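Restriction endonuclease LpnPI (Legionella pneumophila subsp. pneumophila str. Philadelphia 1, PDB 4RZL) is a restriction endonuclease cutting DNA with modified cytosine, represented here by its N-terminal, SRA-type DNA recognition domain. Local coordinates at residues A20-D25 / P131-V136; G75-S80 / I167-T172; P155-L160 / A223-A228; F88-D93 / A110-L115. All blocks are in the same frame, centred on the assembly; numbering follows the deposited sequence.

Contact 1 (A20-D25 / P131-V136)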
loop_
_atom_site.group_PDB
_atom_site.type_symbol
_atom_site.label_atom_id
_atom_site.label_comp_id
_atom_site.label_asym_id
_atom_site.label_seq_id
_atom_site.Cartn_x
_atom_site.Cartn_y
_atom_site.Cartn_z
ATOM N N ALA A 20 -0.857 7.006 -17.002
ATOM C CA ALA A 20 -1.790 5.902 -16.770
ATOM C C ALA A 20 -2.750 6.182 -15.603
ATOM O O ALA A 20 -2.427 6.915 -14.672
ATOM C CB ALA A 20 -1.017 4.616 -16.495
ATOM N N ASP A 21 -3.931 5.583 -15.666
ATOM C CA ASP A 21 -4.792 5.471 -14.502
ATOM C C ASP A 21 -4.340 4.259 -13.684
ATOM O O ASP A 21 -3.751 3.319 -14.230
ATOM C CB ASP A 21 -6.259 5.301 -14.911
ATOM C CG ASP A 21 -6.740 6.394 -15.863
ATOM O OD1 ASP A 21 -6.844 7.560 -15.437
ATOM O OD2 ASP A 21 -7.032 6.074 -17.037
ATOM N N LEU A 22 -4.632 4.265 -12.388
ATOM C CA LEU A 22 -4.421 3.074 -11.561
ATOM C C LEU A 22 -5.700 2.226 -11.495
ATOM O O LEU A 22 -6.717 2.643 -10.937
ATOM C CB LEU A 22 -3.955 3.455 -10.147
ATOM C CG LEU A 22 -2.477 3.872 -10.064
ATOM C CD1 LEU A 22 -2.142 4.446 -8.678
ATOM C CD2 LEU A 22 -1.588 2.670 -10.397
ATOM N N ILE A 23 -5.628 1.034 -12.070
ATOM C CA ILE A 23 -6.781 0.145 -12.221
ATOM C C ILE A 23 -6.592 -1.148 -11.429
ATOM O O ILE A 23 -5.530 -1.761 -11.499
ATOM C CB ILE A 23 -7.012 -0.192 -13.707
ATOM C CG1 ILE A 23 -7.447 1.073 -14.457
ATOM C CG2 ILE A 23 -8.073 -1.299 -13.870
ATOM C CD1 ILE A 23 -7.572 0.888 -15.948
ATOM N N ILE A 24 -7.620 -1.546 -10.681
ATOM C CA ILE A 24 -7.578 -2.758 -9.864
ATOM C C ILE A 24 -7.040 -3.948 -10.652
ATOM O O ILE A 24 -7.572 -4.304 -11.709
ATOM C CB ILE A 24 -8.966 -3.114 -9.293
ATOM C CG1 ILE A 24 -9.336 -2.157 -8.157
ATOM C CG2 ILE A 24 -8.990 -4.569 -8.804
ATOM C CD1 ILE A 24 -8.436 -2.280 -6.932
ATOM N N ASP A 25 -5.939 -4.497 -10.141
ATOM C CA ASP A 25 -5.256 -5.683 -10.659
ATOM C C ASP A 25 -4.672 -5.535 -12.064
ATOM O O ASP A 25 -4.274 -6.521 -12.676
ATOM C CB ASP A 25 -6.182 -6.894 -10.592
ATOM C CG ASP A 25 -6.449 -7.331 -9.158
ATOM O OD1 ASP A 25 -5.671 -6.918 -8.263
ATOM O OD2 ASP A 25 -7.414 -8.088 -8.924
ATOM N N PRO A 131 -4.395 8.513 1.862
ATOM C CA PRO A 131 -4.671 7.357 1.016
ATOM C C PRO A 131 -3.487 6.397 1.028
ATOM O O PRO A 131 -2.333 6.827 1.095
ATOM C CB PRO A 131 -4.838 7.975 -0.372
ATOM C CG PRO A 131 -5.192 9.366 -0.129
ATOM C CD PRO A 131 -4.532 9.783 1.130
ATOM N N ILE A 132 -3.770 5.107 0.973
ATOM C CA ILE A 132 -2.712 4.115 0.858
ATOM C C ILE A 132 -2.932 3.336 -0.430
ATOM O O ILE A 132 -4.051 2.868 -0.693
ATOM C CB ILE A 132 -2.688 3.163 2.069
ATOM C CG1 ILE A 132 -2.292 3.927 3.334
ATOM C CG2 ILE A 132 -1.729 2.016 1.829
ATOM C CD1 ILE A 132 -2.534 3.155 4.617
ATOM N N PHE A 133 -1.889 3.251 -1.252
ATOM C CA PHE A 133 -1.924 2.430 -2.466
ATOM C C PHE A 133 -1.090 1.163 -2.273
ATOM O O PHE A 133 0.069 1.228 -1.829
ATOM C CB PHE A 133 -1.390 3.191 -3.682
ATOM C CG PHE A 133 -2.248 4.358 -4.129
ATOM C CD1 PHE A 133 -3.484 4.613 -3.558
ATOM C CD2 PHE A 133 -1.787 5.211 -5.116
ATOM C CE1 PHE A 133 -4.249 5.684 -3.971
ATOM C CE2 PHE A 133 -2.554 6.298 -5.532
ATOM C CZ PHE A 133 -3.780 6.533 -4.957
ATOM N N ILE A 134 -1.661 0.015 -2.624
ATOM C CA ILE A 134 -0.946 -1.264 -2.538
ATOM C C ILE A 134 -0.508 -1.773 -3.900
ATOM O O ILE A 134 -1.310 -1.808 -4.840
ATOM C CB ILE A 134 -1.808 -2.360 -1.881
ATOM C CG1 ILE A 134 -2.292 -1.914 -0.502
ATOM C CG2 ILE A 134 -1.040 -3.699 -1.802
ATOM C CD1 ILE A 134 -3.447 -2.771 0.017
ATOM N N PHE A 135 0.769 -2.132 -4.019
ATOM C CA PHE A 135 1.307 -2.785 -5.230
ATOM C C PHE A 135 1.981 -4.087 -4.835
ATOM O O PHE A 135 2.607 -4.172 -3.763
ATOM C CB PHE A 135 2.335 -1.901 -5.962
ATOM C CG PHE A 135 1.766 -0.639 -6.566
ATOM C CD1 PHE A 135 1.656 0.520 -5.813
ATOM C CD2 PHE A 135 1.390 -0.602 -7.903
ATOM C CE1 PHE A 135 1.150 1.698 -6.376
ATOM C CE2 PHE A 135 0.885 0.557 -8.476
ATOM C CZ PHE A 135 0.757 1.714 -7.712
ATOM N N VAL A 136 1.877 -5.106 -5.682
ATOM C CA VAL A 136 2.674 -6.307 -5.470
ATOM C C VAL A 136 3.542 -6.540 -6.701
ATOM O O VAL A 136 3.183 -6.144 -7.814
ATOM C CB VAL A 136 1.812 -7.578 -5.187
ATOM C CG1 VAL A 136 0.916 -7.371 -3.962
ATOM C CG2 VAL A 136 0.992 -7.994 -6.415
#

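Contact 2 (G75-S80 / I167-T172)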
loop_
_atom_site.group_PDB
_atom_site.type_symbol
_atom_site.label_atom_id
_atom_site.label_comp_id
_atom_site.label_asym_id
_atom_site.label_seq_id
_atom_site.Cartn_x
_atom_site.Cartn_y
_atom_site.Cartn_z
ATOM N N GLY A 75 8.378 -16.414 2.604
ATOM C CA GLY A 75 7.487 -17.140 3.494
ATOM C C GLY A 75 7.618 -16.712 4.950
ATOM O O GLY A 75 6.686 -16.892 5.736
ATOM N N ASP A 76 8.771 -16.158 5.322
ATOM C CA ASP A 76 8.953 -15.692 6.698
ATOM C C ASP A 76 8.069 -14.482 6.990
ATOM O O ASP A 76 7.565 -14.340 8.105
ATOM C CB ASP A 76 10.412 -15.348 6.977
ATOM C CG ASP A 76 11.329 -16.570 6.887
ATOM O OD1 ASP A 76 10.885 -17.679 7.240
ATOM O OD2 ASP A 76 12.496 -16.411 6.473
ATOM N N TRP A 77 7.865 -13.620 5.992
ATOM C CA TRP A 77 6.962 -12.481 6.165
ATOM C C TRP A 77 5.850 -12.580 5.134
ATOM O O TRP A 77 5.895 -11.930 4.093
ATOM C CB TRP A 77 7.718 -11.161 6.038
ATOM C CG TRP A 77 8.908 -11.098 6.933
ATOM C CD1 TRP A 77 10.218 -11.275 6.574
ATOM C CD2 TRP A 77 8.907 -10.856 8.342
ATOM N NE1 TRP A 77 11.030 -11.150 7.678
ATOM C CE2 TRP A 77 10.251 -10.896 8.774
ATOM C CE3 TRP A 77 7.900 -10.620 9.287
ATOM C CZ2 TRP A 77 10.610 -10.698 10.100
ATOM C CZ3 TRP A 77 8.262 -10.430 10.600
ATOM C CH2 TRP A 77 9.609 -10.466 10.997
ATOM N N PRO A 78 4.847 -13.412 5.424
ATOM C CA PRO A 78 3.853 -13.768 4.408
ATOM C C PRO A 78 2.801 -12.672 4.111
ATOM O O PRO A 78 1.639 -12.842 4.498
ATOM C CB PRO A 78 3.188 -15.006 5.020
ATOM C CG PRO A 78 3.288 -14.781 6.500
ATOM C CD PRO A 78 4.583 -14.052 6.727
ATOM N N ASP A 79 3.179 -11.593 3.422
ATOM C CA ASP A 79 2.175 -10.618 2.982
ATOM C C ASP A 79 1.123 -11.318 2.135
ATOM O O ASP A 79 1.453 -12.217 1.362
ATOM C CB ASP A 79 2.795 -9.484 2.174
ATOM C CG ASP A 79 3.815 -8.686 2.966
ATOM O OD1 ASP A 79 3.621 -8.464 4.177
ATOM O OD2 ASP A 79 4.808 -8.256 2.361
ATOM N N SER A 80 -0.139 -10.919 2.270
ATOM C CA SER A 80 -1.195 -11.574 1.500
ATOM C C SER A 80 -2.417 -10.696 1.253
ATOM O O SER A 80 -2.716 -9.769 2.012
ATOM C CB SER A 80 -1.652 -12.855 2.203
ATOM O OG SER A 80 -2.264 -12.534 3.436
ATOM N N ILE A 167 -0.250 -5.887 15.099
ATOM C CA ILE A 167 0.359 -6.727 16.130
ATOM C C ILE A 167 1.864 -6.682 15.984
ATOM O O ILE A 167 2.383 -6.848 14.878
ATOM C CB ILE A 167 -0.119 -8.185 16.020
ATOM C CG1 ILE A 167 -1.640 -8.263 16.114
ATOM C CG2 ILE A 167 0.513 -9.058 17.096
ATOM C CD1 ILE A 167 -2.188 -9.613 15.761
ATOM N N ALA A 168 2.566 -6.427 17.082
ATOM C CA ALA A 168 4.015 -6.602 17.097
ATOM C C ALA A 168 4.325 -8.093 17.223
ATOM O O ALA A 168 4.110 -8.686 18.269
ATOM C CB ALA A 168 4.647 -5.808 18.246
ATOM N N VAL A 169 4.815 -8.715 16.162
ATOM C CA VAL A 169 5.105 -10.142 16.243
ATOM C C VAL A 169 6.599 -10.369 16.451
ATOM O O VAL A 169 7.432 -9.547 16.044
ATOM C CB VAL A 169 4.643 -10.900 14.981
ATOM C CG1 VAL A 169 3.163 -10.661 14.730
ATOM C CG2 VAL A 169 5.457 -10.453 13.767
ATOM N N TRP A 170 6.928 -11.488 17.083
ATOM C CA TRP A 170 8.321 -11.852 17.321
ATOM C C TRP A 170 8.822 -12.783 16.246
ATOM O O TRP A 170 8.094 -13.664 15.793
ATOM C CB TRP A 170 8.492 -12.549 18.679
ATOM C CG TRP A 170 8.444 -11.656 19.876
ATOM C CD1 TRP A 170 7.367 -11.417 20.690
ATOM C CD2 TRP A 170 9.530 -10.888 20.406
ATOM N NE1 TRP A 170 7.727 -10.555 21.703
ATOM C CE2 TRP A 170 9.045 -10.210 21.549
ATOM C CE3 TRP A 170 10.872 -10.718 20.032
ATOM C CZ2 TRP A 170 9.849 -9.372 22.317
ATOM C CZ3 TRP A 170 11.679 -9.882 20.801
ATOM C CH2 TRP A 170 11.162 -9.216 21.929
ATOM N N LYS A 171 10.069 -12.591 15.839
ATOM C CA LYS A 171 10.757 -13.574 15.022
ATOM C C LYS A 171 12.161 -13.806 15.573
ATOM O O LYS A 171 12.716 -12.962 16.268
ATOM C CB LYS A 171 10.822 -13.136 13.557
ATOM C CG LYS A 171 9.516 -13.310 12.770
ATOM C CD LYS A 171 9.438 -14.693 12.112
ATOM C CE LYS A 171 8.252 -14.821 11.152
ATOM N NZ LYS A 171 6.939 -14.629 11.839
ATOM N N THR A 172 12.718 -14.963 15.252
ATOM C CA THR A 172 14.096 -15.281 15.586
ATOM C C THR A 172 14.875 -15.477 14.298
ATOM O O THR A 172 14.422 -16.199 13.409
ATOM C CB THR A 172 14.204 -16.559 16.437
ATOM O OG1 THR A 172 13.341 -16.442 17.567
ATOM C CG2 THR A 172 15.660 -16.791 16.919
#

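Contact 3 (P155-L160 / A223-A228)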
loop_
_atom_site.group_PDB
_atom_site.type_symbol
_atom_site.label_atom_id
_atom_site.label_comp_id
_atom_site.label_asym_id
_atom_site.label_seq_id
_atom_site.Cartn_x
_atom_site.Cartn_y
_atom_site.Cartn_z
ATOM N N PRO A 155 -6.321 1.629 7.015
ATOM C CA PRO A 155 -5.943 0.820 8.183
ATOM C C PRO A 155 -7.139 0.191 8.873
ATOM O O PRO A 155 -8.165 0.852 9.028
ATOM C CB PRO A 155 -5.246 1.831 9.117
ATOM C CG PRO A 155 -4.815 2.980 8.189
ATOM C CD PRO A 155 -5.906 3.042 7.153
ATOM N N GLY A 156 -6.993 -1.058 9.297
ATOM C CA GLY A 156 -8.025 -1.734 10.056
ATOM C C GLY A 156 -8.944 -2.534 9.159
ATOM O O GLY A 156 -8.798 -2.539 7.929
ATOM N N TYR A 157 -9.902 -3.209 9.779
ATOM C CA TYR A 157 -10.838 -4.055 9.046
ATOM C C TYR A 157 -12.111 -4.201 9.877
ATOM O O TYR A 157 -12.023 -4.340 11.091
ATOM C CB TYR A 157 -10.213 -5.435 8.740
ATOM C CG TYR A 157 -11.026 -6.207 7.726
ATOM C CD1 TYR A 157 -10.827 -6.019 6.365
ATOM C CD2 TYR A 157 -12.029 -7.081 8.127
ATOM C CE1 TYR A 157 -11.590 -6.692 5.431
ATOM C CE2 TYR A 157 -12.807 -7.760 7.200
ATOM C CZ TYR A 157 -12.581 -7.559 5.856
ATOM O OH TYR A 157 -13.344 -8.226 4.929
ATOM N N PRO A 158 -13.295 -4.151 9.231
ATOM C CA PRO A 158 -14.541 -4.285 10.008
ATOM C C PRO A 158 -14.558 -5.555 10.851
ATOM O O PRO A 158 -14.281 -6.639 10.333
ATOM C CB PRO A 158 -15.644 -4.308 8.937
ATOM C CG PRO A 158 -14.947 -4.500 7.617
ATOM C CD PRO A 158 -13.553 -3.959 7.790
ATOM N N GLY A 159 -14.816 -5.404 12.148
ATOM C CA GLY A 159 -14.860 -6.542 13.057
ATOM C C GLY A 159 -13.536 -6.893 13.719
ATOM O O GLY A 159 -13.500 -7.740 14.607
ATOM N N LEU A 160 -12.443 -6.261 13.295
ATOM C CA LEU A 160 -11.146 -6.480 13.943
ATOM C C LEU A 160 -10.831 -5.386 14.956
ATOM O O LEU A 160 -10.917 -4.195 14.646
ATOM C CB LEU A 160 -10.002 -6.548 12.919
ATOM C CG LEU A 160 -9.849 -7.769 12.023
ATOM C CD1 LEU A 160 -8.508 -7.680 11.337
ATOM C CD2 LEU A 160 -9.973 -9.068 12.809
ATOM N N ALA A 223 -15.892 1.573 6.052
ATOM C CA ALA A 223 -15.389 1.449 4.691
ATOM C C ALA A 223 -16.355 0.716 3.778
ATOM O O ALA A 223 -16.977 -0.263 4.179
ATOM C CB ALA A 223 -14.061 0.739 4.700
ATOM N N ASP A 224 -16.474 1.191 2.548
ATOM C CA ASP A 224 -17.105 0.412 1.484
ATOM C C ASP A 224 -16.044 -0.548 0.940
ATOM O O ASP A 224 -15.155 -0.142 0.196
ATOM C CB ASP A 224 -17.649 1.326 0.380
ATOM C CG ASP A 224 -18.399 0.568 -0.710
ATOM O OD1 ASP A 224 -18.749 -0.608 -0.497
ATOM O OD2 ASP A 224 -18.686 1.169 -1.768
ATOM N N VAL A 225 -16.124 -1.803 1.362
ATOM C CA VAL A 225 -15.081 -2.792 1.106
ATOM C C VAL A 225 -15.219 -3.413 -0.283
ATOM O O VAL A 225 -16.327 -3.740 -0.716
ATOM C CB VAL A 225 -15.110 -3.933 2.161
ATOM C CG1 VAL A 225 -13.897 -4.854 2.002
ATOM C CG2 VAL A 225 -15.169 -3.366 3.578
ATOM N N LEU A 226 -14.089 -3.589 -0.967
ATOM C CA LEU A 226 -14.057 -4.317 -2.229
ATOM C C LEU A 226 -14.174 -5.813 -1.938
ATOM O O LEU A 226 -13.185 -6.479 -1.610
ATOM C CB LEU A 226 -12.778 -4.012 -3.013
ATOM C CG LEU A 226 -12.812 -4.097 -4.545
ATOM C CD1 LEU A 226 -11.495 -3.615 -5.152
ATOM C CD2 LEU A 226 -13.124 -5.486 -5.034
ATOM N N ILE A 227 -15.398 -6.324 -2.033
ATOM C CA ILE A 227 -15.689 -7.748 -1.824
ATOM C C ILE A 227 -15.789 -8.476 -3.158
ATOM O O ILE A 227 -16.670 -8.162 -3.963
ATOM C CB ILE A 227 -16.999 -7.929 -1.049
ATOM C CG1 ILE A 227 -16.890 -7.256 0.322
ATOM C CG2 ILE A 227 -17.337 -9.393 -0.897
ATOM C CD1 ILE A 227 -15.815 -7.890 1.206
ATOM N N ALA A 228 -14.887 -9.426 -3.408
ATOM C CA ALA A 228 -14.812 -10.064 -4.733
ATOM C C ALA A 228 -14.727 -11.597 -4.673
ATOM O O ALA A 228 -13.630 -12.163 -4.720
ATOM C CB ALA A 228 -13.611 -9.497 -5.516
#

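Contact 4 (F88-D93 / A110-L115)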
loop_
_atom_site.group_PDB
_atom_site.type_symbol
_atom_site.label_atom_id
_atom_site.label_comp_id
_atom_site.label_asym_id
_atom_site.label_seq_id
_atom_site.Cartn_x
_atom_site.Cartn_y
_atom_site.Cartn_z
ATOM N N PHE A 88 -6.008 -6.983 3.274
ATOM C CA PHE A 88 -4.581 -7.084 2.969
ATOM C C PHE A 88 -3.776 -7.228 4.249
ATOM O O PHE A 88 -3.906 -6.419 5.160
ATOM C CB PHE A 88 -4.124 -5.846 2.192
ATOM C CG PHE A 88 -2.667 -5.859 1.805
ATOM C CD1 PHE A 88 -2.139 -6.907 1.075
ATOM C CD2 PHE A 88 -1.846 -4.799 2.141
ATOM C CE1 PHE A 88 -0.804 -6.925 0.702
ATOM C CE2 PHE A 88 -0.498 -4.797 1.759
ATOM C CZ PHE A 88 0.017 -5.874 1.041
ATOM N N ILE A 89 -2.940 -8.248 4.316
ATOM C CA ILE A 89 -2.062 -8.425 5.468
ATOM C C ILE A 89 -0.644 -8.082 5.058
ATOM O O ILE A 89 -0.130 -8.637 4.090
ATOM C CB ILE A 89 -2.113 -9.851 6.017
ATOM C CG1 ILE A 89 -3.532 -10.167 6.495
ATOM C CG2 ILE A 89 -1.112 -10.013 7.161
ATOM C CD1 ILE A 89 -3.697 -11.589 6.961
ATOM N N TYR A 90 -0.031 -7.169 5.804
ATOM C CA TYR A 90 1.229 -6.539 5.430
ATOM C C TYR A 90 2.217 -6.529 6.589
ATOM O O TYR A 90 1.855 -6.153 7.703
ATOM C CB TYR A 90 0.958 -5.108 4.971
ATOM C CG TYR A 90 2.186 -4.290 4.657
ATOM C CD1 TYR A 90 2.836 -4.414 3.435
ATOM C CD2 TYR A 90 2.681 -3.374 5.576
ATOM C CE1 TYR A 90 3.952 -3.645 3.143
ATOM C CE2 TYR A 90 3.807 -2.601 5.293
ATOM C CZ TYR A 90 4.434 -2.740 4.078
ATOM O OH TYR A 90 5.542 -1.965 3.798
ATOM N N TYR A 91 3.458 -6.935 6.341
ATOM C CA TYR A 91 4.467 -6.945 7.401
ATOM C C TYR A 91 5.387 -5.739 7.295
ATOM O O TYR A 91 5.749 -5.316 6.193
ATOM C CB TYR A 91 5.271 -8.250 7.370
ATOM C CG TYR A 91 4.470 -9.421 7.891
ATOM C CD1 TYR A 91 3.649 -10.154 7.045
ATOM C CD2 TYR A 91 4.501 -9.765 9.239
ATOM C CE1 TYR A 91 2.894 -11.203 7.519
ATOM C CE2 TYR A 91 3.760 -10.842 9.723
ATOM C CZ TYR A 91 2.958 -11.553 8.858
ATOM O OH TYR A 91 2.200 -12.607 9.320
ATOM N N GLY A 92 5.799 -5.232 8.413
ATOM C CA GLY A 92 6.524 -4.027 8.524
ATOM C C GLY A 92 7.987 -4.141 8.142
ATOM O O GLY A 92 8.422 -5.109 7.730
ATOM N N ASP A 93 8.679 -3.062 8.270
ATOM C CA ASP A 93 9.965 -2.893 7.774
ATOM C C ASP A 93 11.113 -3.196 8.788
ATOM O O ASP A 93 12.082 -2.641 8.652
ATOM C CB ASP A 93 10.163 -1.563 7.083
ATOM C CG ASP A 93 10.066 -0.349 8.023
ATOM O OD1 ASP A 93 9.598 -0.420 9.107
ATOM O OD2 ASP A 93 10.413 0.683 7.624
ATOM N N ALA A 110 7.157 2.952 12.437
ATOM C CA ALA A 110 6.731 4.119 13.208
ATOM C C ALA A 110 5.471 4.742 12.575
ATOM O O ALA A 110 4.554 5.184 13.264
ATOM C CB ALA A 110 7.863 5.148 13.286
ATOM N N THR A 111 5.421 4.756 11.250
ATOM C CA THR A 111 4.289 5.360 10.562
ATOM C C THR A 111 3.049 4.475 10.691
ATOM O O THR A 111 1.941 4.993 10.911
ATOM C CB THR A 111 4.601 5.618 9.079
ATOM O OG1 THR A 111 5.768 6.440 8.982
ATOM C CG2 THR A 111 3.434 6.323 8.398
ATOM N N LEU A 112 3.238 3.154 10.569
ATOM C CA LEU A 112 2.147 2.199 10.783
ATOM C C LEU A 112 1.529 2.433 12.152
ATOM O O LEU A 112 0.310 2.511 12.280
ATOM C CB LEU A 112 2.618 0.748 10.662
ATOM C CG LEU A 112 2.911 0.195 9.264
ATOM C CD1 LEU A 112 3.508 -1.214 9.337
ATOM C CD2 LEU A 112 1.666 0.172 8.431
ATOM N N LYS A 113 2.361 2.584 13.176
ATOM C CA LYS A 113 1.814 2.804 14.512
ATOM C C LYS A 113 0.966 4.082 14.555
ATOM O O LYS A 113 -0.131 4.105 15.123
ATOM C CB LYS A 113 2.930 2.870 15.563
ATOM C CG LYS A 113 2.378 3.114 16.971
ATOM C CD LYS A 113 3.469 3.293 18.028
ATOM C CE LYS A 113 2.876 3.718 19.381
ATOM N NZ LYS A 113 1.684 2.869 19.737
ATOM N N MET A 114 1.467 5.146 13.943
ATOM C CA MET A 114 0.732 6.414 13.913
ATOM C C MET A 114 -0.605 6.295 13.190
ATOM O O MET A 114 -1.618 6.808 13.665
ATOM C CB MET A 114 1.568 7.502 13.243
ATOM C CG MET A 114 2.699 8.024 14.115
ATOM S SD MET A 114 3.687 9.214 13.208
ATOM C CE MET A 114 2.380 10.187 12.447
ATOM N N LEU A 115 -0.590 5.604 12.052
ATOM C CA LEU A 115 -1.775 5.447 11.219
ATOM C C LEU A 115 -2.861 4.637 11.916
ATOM O O LEU A 115 -4.033 5.007 11.875
ATOM C CB LEU A 115 -1.415 4.776 9.901
ATOM C CG LEU A 115 -0.507 5.525 8.945
ATOM C CD1 LEU A 115 -0.303 4.662 7.715
ATOM C CD2 LEU A 115 -1.122 6.832 8.577
#

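Contact 1 (A20-D25 / P131-V136)
Leu22 spreads its two methyl groups between the rings of Phe133 and Phe135, and the whole contact rests on this fork. CD1 lies 3.7 Å from Phe133 CD2 and equally near CE2 of the same ring, meeting it on a slant. CD2 goes to the other ring, 3.7 Å from Phe135 CZ, and arrives at the edge close to the ring plane, and the leucine side chain and the Phe135 side chain stand roughly at right angles. Phe133 and Phe135 are two residues apart on strand 132-137 and lie on the same side of it, so both rings can reach the two branches of one leucine. With CG of Leu22 beside the backbone N (chi1 -76°), the fork is carried across a CA separation of 9.5 Å from Leu22 to Phe133. All three residues are buried and apolar, and their attraction is purely van der Waals.

Elsewhere in 20-25 the polar residues Asp21 and Asp25 mark a looser side. Asp21 OD1 is bonded to the backbone N of Arg195, and Asp25 forms a salt bridge with Lys150; both aspartates are partly exposed, as charged groups at the margin of a core should be. Phe133 also packs on Leu65 and Val152, and Phe135 meets the ring of Phe149. Strand 132-137 runs between strands 65-70 and 147-155, whereas Leu22 shares backbone bonds with Val193. The arrangement is that of a small antiparallel strand pair, 22-23 with 192-193, packed against the curved central sheet of an SRA-type, PUA-related domain.

Contact 2 (G75-S80 / I167-T172)
Asp76 and Lys171 bring the two backbones nearest, 8.8 Å between CA atoms, where an irregular loop comes up to strand 166-173, part of a beta hairpin with strand 176-187, and then diverges from it. An inverse gamma turn centred on Pro78, closed by Asp79 N to Trp77 O, bends the loop just after its tryptophan; the proline ring suits such a turn because its phi is already restricted.

Trp77 is the buried member of the contact, and its six-membered ring is what reaches the hairpin. Lys171 CG comes to 3.4 Å from Trp77 CH2; bent at chi2 (-90°), the lysine chain turns across the indole and brings CE over one face. The two side chains run antiparallel, methylenes against aromatic carbon. NZ is 5.1 Å from the centroid of the Trp77 six-membered ring, so any cation-pi attraction is weak at most. A long aliphatic chain with a charged end fits here: on this partly exposed residue the carbons lie on the ring while the charged end goes beyond it. Trp77 also packs on Phe178 and Asn180 of strand 176-187.

The lysine also approaches the loop backbone, CE lying 3.2 Å from Asp76 O in a close carbon-to-oxygen contact. Two residues back along the strand, on the same side as Lys171, Val169 sets CG2 at the indole edge, near its plane and 4.2 Å from Trp77 CZ3.

Contact 3 (P155-L160 / A223-A228)
Pro158 and Tyr157 both meet Val225 where a type II beta turn, Tyr157 to Leu160, lies against the extended chain that follows helix 212-220. Leu160 N closes the turn on Tyr157 O. Proline at its second position and glycine at its third suit the type: Pro158 has the required phi, and Gly159, at phi 90°, takes up a conformation that crowds a side chain.

The apolar contacts are few and light. Pro158 CG lies 4.2 Å from Val225 CG2, ring corner against methyl at the protein surface. Tyr157 stretches further, its CG placed opposite the backbone N (chi1 -167°), so that the phenol end reaches both Val225 and Ile227. Its own ring is covered on one face by the next residue, with Pro158 CD 3.4 Å above the plane and offset toward the rim.

The polar partners belong to other parts of the chain: Tyr157 OH is bonded to the carbonyl oxygen of Lys85, while Gly156 and Leu226 make backbone bonds to Ile184 and Ile187. Both segments are thereby held along strand 176-187, where Thr186 touches Tyr157, Pro158 and Val225. The hydroxyl oxygen Tyr157 OH stands 4.5 Å from Ile227 CD1.

Contact 4 (F88-D93 / A110-L115)
Leu112 pushes its CD1 methyl against the rim of the Tyr90 ring, meeting the edge near the ring plane at 4.3 Å from Tyr90 CE2. Gly92 offers its CA to the same methyl, Leu112 CD1, at 4.2 Å, so a single carbon of the helix touches both the strand and the loop that follows it. Tyrosine suits its place: the hydrocarbon edge of the ring takes part in a buried apolar contact, while its OH extends to Gly53 O in a weak hydrogen bond. CG of Tyr90 opposite the backbone N (chi1 175°) directs the ring from the strand toward the helix.

Asp93, next in line, ties the same loop to the start of the helix through polar bonds, its OD2 to Gly108 N and its OD1 to Asn109 N. Carboxylate oxygens are well matched to the backbone N-H groups of a first helical turn.

Helix 108-119 lies across one face of the curved central sheet: Leu112 also packs on Phe185 of strand 176-187, Leu115 on Ile66 and Ile132 of strands 65-70 and 132-137, and Tyr90 on Leu68.

Overall arrangement
From the N terminus, the chain first runs through residues 20-25, which meet 131-136 in contact 1 and close a loop of 105 residues. Inside it begins contact 2, which reaches from 75-80 to 167-172, so contacts 1 and 2 cross. Contact 4, between 88-93 and 110-115, is nested within both loops. Contact 3 opens at 155-160, after contacts 1 and 4 have closed, crosses contact 2, and ends near the C terminus. Contact 1 joins the N-terminal strand pair to the central sheet, contact 2 a loop to the outer hairpin, contact 4 the helix to the sheet, and contact 3 two surface segments beside strand 176-187. Ile132 packs on both Leu115 and Pro155, linking contacts 1, 4 and 3.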